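PDB 4GB5: SnoaL-like domain-containing protein, which is of unknown function but carries a SnoaL-like domain of the NTF2 clan, a fold that in its relatives builds a cone-shaped pocket for small molecules. Local coordinates for residues Asp22-Lys27 against Ser73-Ala78. Numbering follows the deposited sequence.
Sequences DIADLK and SATHHA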
loop_
_atom_site.group_PDB
_atom_site.type_symbol
_atom_site.label_atom_id
_atom_site.label_comp_id
_atom_site.label_asym_id
_atom_site.label_seq_id
_atom_site.Cartn_x
_atom_site.Cartn_y
_atom_site.Cartn_z
ATOM N N ASP A 22 7.559 -10.424 1.116
ATOM C CA ASP A 22 8.460 -10.860 2.172
ATOM C C ASP A 22 9.711 -11.583 1.642
ATOM O O ASP A 22 10.770 -11.435 2.218
ATOM C CB ASP A 22 7.761 -11.829 3.122
ATOM C CG ASP A 22 6.733 -11.160 4.023
ATOM O OD1 ASP A 22 6.930 -9.954 4.348
ATOM O OD2 ASP A 22 5.782 -11.873 4.476
ATOM N N ILE A 23 9.600 -12.358 0.559
ATOM C CA ILE A 23 10.783 -13.019 -0.020
ATOM C C ILE A 23 11.878 -12.007 -0.228
ATOM O O ILE A 23 13.014 -12.185 0.244
ATOM C CB ILE A 23 10.445 -13.727 -1.358
ATOM C CG1 ILE A 23 9.614 -14.972 -1.074
ATOM C CG2 ILE A 23 11.710 -14.156 -2.097
ATOM C CD1 ILE A 23 8.915 -15.551 -2.293
ATOM N N ALA A 24 11.568 -10.945 -0.957
ATOM C CA ALA A 24 12.573 -9.964 -1.264
ATOM C C ALA A 24 12.960 -9.170 -0.041
ATOM O O ALA A 24 14.139 -8.988 0.241
ATOM C CB ALA A 24 12.057 -9.042 -2.321
ATOM N N ASP A 25 11.983 -8.684 0.699
ATOM C CA ASP A 25 12.260 -7.646 1.695
ATOM C C ASP A 25 12.834 -8.220 2.990
ATOM O O ASP A 25 13.574 -7.525 3.715
ATOM C CB ASP A 25 11.013 -6.802 1.979
ATOM C CG ASP A 25 10.485 -6.082 0.765
ATOM O OD1 ASP A 25 11.246 -5.859 -0.205
ATOM O OD2 ASP A 25 9.273 -5.733 0.740
ATOM N N LEU A 26 12.551 -9.483 3.277
ATOM C CA LEU A 26 13.249 -10.213 4.374
ATOM C C LEU A 26 14.480 -10.963 3.878
ATOM O O LEU A 26 15.176 -11.561 4.682
ATOM C CB LEU A 26 12.317 -11.233 5.031
ATOM C CG LEU A 26 11.055 -10.710 5.714
ATOM C CD1 LEU A 26 10.083 -11.814 6.070
ATOM C CD2 LEU A 26 11.411 -9.861 6.930
ATOM N N LYS A 27 14.741 -10.921 2.573
ATOM C CA LYS A 27 15.853 -11.633 1.904
ATOM C C LYS A 27 15.918 -13.113 2.211
ATOM O O LYS A 27 16.980 -13.667 2.524
ATOM C CB LYS A 27 17.203 -10.971 2.160
ATOM C CG LYS A 27 17.448 -9.755 1.296
ATOM C CD LYS A 27 18.884 -9.288 1.352
ATOM C CE LYS A 27 19.069 -7.850 0.941
ATOM N NZ LYS A 27 20.482 -7.442 1.050
ATOM N N SER A 73 21.069 -2.719 0.278
ATOM C CA SER A 73 21.007 -2.717 1.719
ATOM C C SER A 73 19.640 -3.132 2.242
ATOM O O SER A 73 19.520 -3.780 3.324
ATOM C CB SER A 73 21.297 -1.333 2.236
ATOM O OG SER A 73 22.622 -1.024 1.957
ATOM N N ALA A 74 18.604 -2.707 1.530
ATOM C CA ALA A 74 17.247 -3.019 1.880
ATOM C C ALA A 74 16.387 -2.805 0.663
ATOM O O ALA A 74 16.770 -2.084 -0.260
ATOM C CB ALA A 74 16.751 -2.134 3.009
ATOM N N THR A 75 15.226 -3.429 0.679
ATOM C CA THR A 75 14.192 -3.159 -0.287
ATOM C C THR A 75 12.849 -3.075 0.417
ATOM O O THR A 75 12.698 -3.562 1.538
ATOM C CB THR A 75 14.123 -4.206 -1.392
ATOM O OG1 THR A 75 13.900 -5.495 -0.826
ATOM C CG2 THR A 75 15.397 -4.278 -2.210
ATOM N N HIS A 76 11.861 -2.469 -0.246
ATOM C CA HIS A 76 10.496 -2.478 0.235
ATOM C C HIS A 76 9.552 -2.525 -0.961
ATOM O O HIS A 76 9.571 -1.651 -1.827
ATOM C CB HIS A 76 10.162 -1.231 1.074
ATOM C CG HIS A 76 8.864 -1.335 1.816
ATOM N ND1 HIS A 76 8.771 -2.015 3.009
ATOM C CD2 HIS A 76 7.632 -0.881 1.533
ATOM C CE1 HIS A 76 7.524 -1.967 3.430
ATOM N NE2 HIS A 76 6.814 -1.296 2.554
ATOM N N HIS A 77 8.738 -3.571 -0.980
ATOM C CA HIS A 77 7.703 -3.740 -1.973
ATOM C C HIS A 77 6.367 -3.471 -1.352
ATOM O O HIS A 77 5.953 -4.241 -0.485
ATOM C CB HIS A 77 7.704 -5.163 -2.555
ATOM C CG HIS A 77 8.901 -5.477 -3.380
ATOM N ND1 HIS A 77 10.152 -5.574 -2.833
ATOM C CD2 HIS A 77 9.035 -5.760 -4.696
ATOM C CE1 HIS A 77 11.029 -5.862 -3.785
ATOM N NE2 HIS A 77 10.371 -5.995 -4.926
ATOM N N ALA A 78 5.674 -2.434 -1.838
ATOM C CA ALA A 78 4.319 -2.130 -1.403
ATOM C C ALA A 78 3.379 -2.548 -2.520
ATOM O O ALA A 78 3.307 -1.886 -3.573
ATOM C CB ALA A 78 4.209 -0.654 -1.115
HETATM O O HOH W 1 15.942 -7.012 0.048
HETATM O O HOH W 2 15.376 -5.534 2.781
#
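With chi1 at -61°, Asp25 turns CG away from its own carbonyl carbon and reaches from the last helical turn to Thr75 and His77, while Thr75 sets OG1 between its backbone N and carbonyl carbon (chi1 58°), facing the carboxylate. Three hydrogen bonds follow. Thr75 OG1 donates to Asp25 OD1 at 2.7 Å, arriving on the anti side. His77 ND1 donates a hydrogen bond to the syn side of the same Asp25 OD1 at 2.9 Å, and the oxygen lies at the ring edge, close to the imidazole plane. The other oxygen, Asp25 OD2, accepts a hydrogen bond from the backbone N of His77 at 2.8 Å in a nearly straight line (167°), and His96 of the second subunit hydrogen-bonds the same OD2, bringing that subunit into the buried network. Gripped at both oxygens, the carboxylate can hardly rotate, and its bond to ND1 holds the His77 ring in place. Ala24 adds an apolar touch, its CB lying 3.6 Å from His77 CE1. Two waters extend the seam: one donates to both Ala24 O and Thr75 OG1, the other links Asp25 O to Thr75 N. Beyond Asp25 the chain leaves the helix through a Schellman motif at Lys27, whose NZ, in one of its two conformers, bonds to Phe72 O. The contact thus ties the C-terminal end of helix 6-25 to the start of strand 74-87, an outermost strand of the sheet within this chain. Phe69 of helix 58-69 packs on Ala24, Thr75 and His77, and strand 90-102 pairs with strand 74-87.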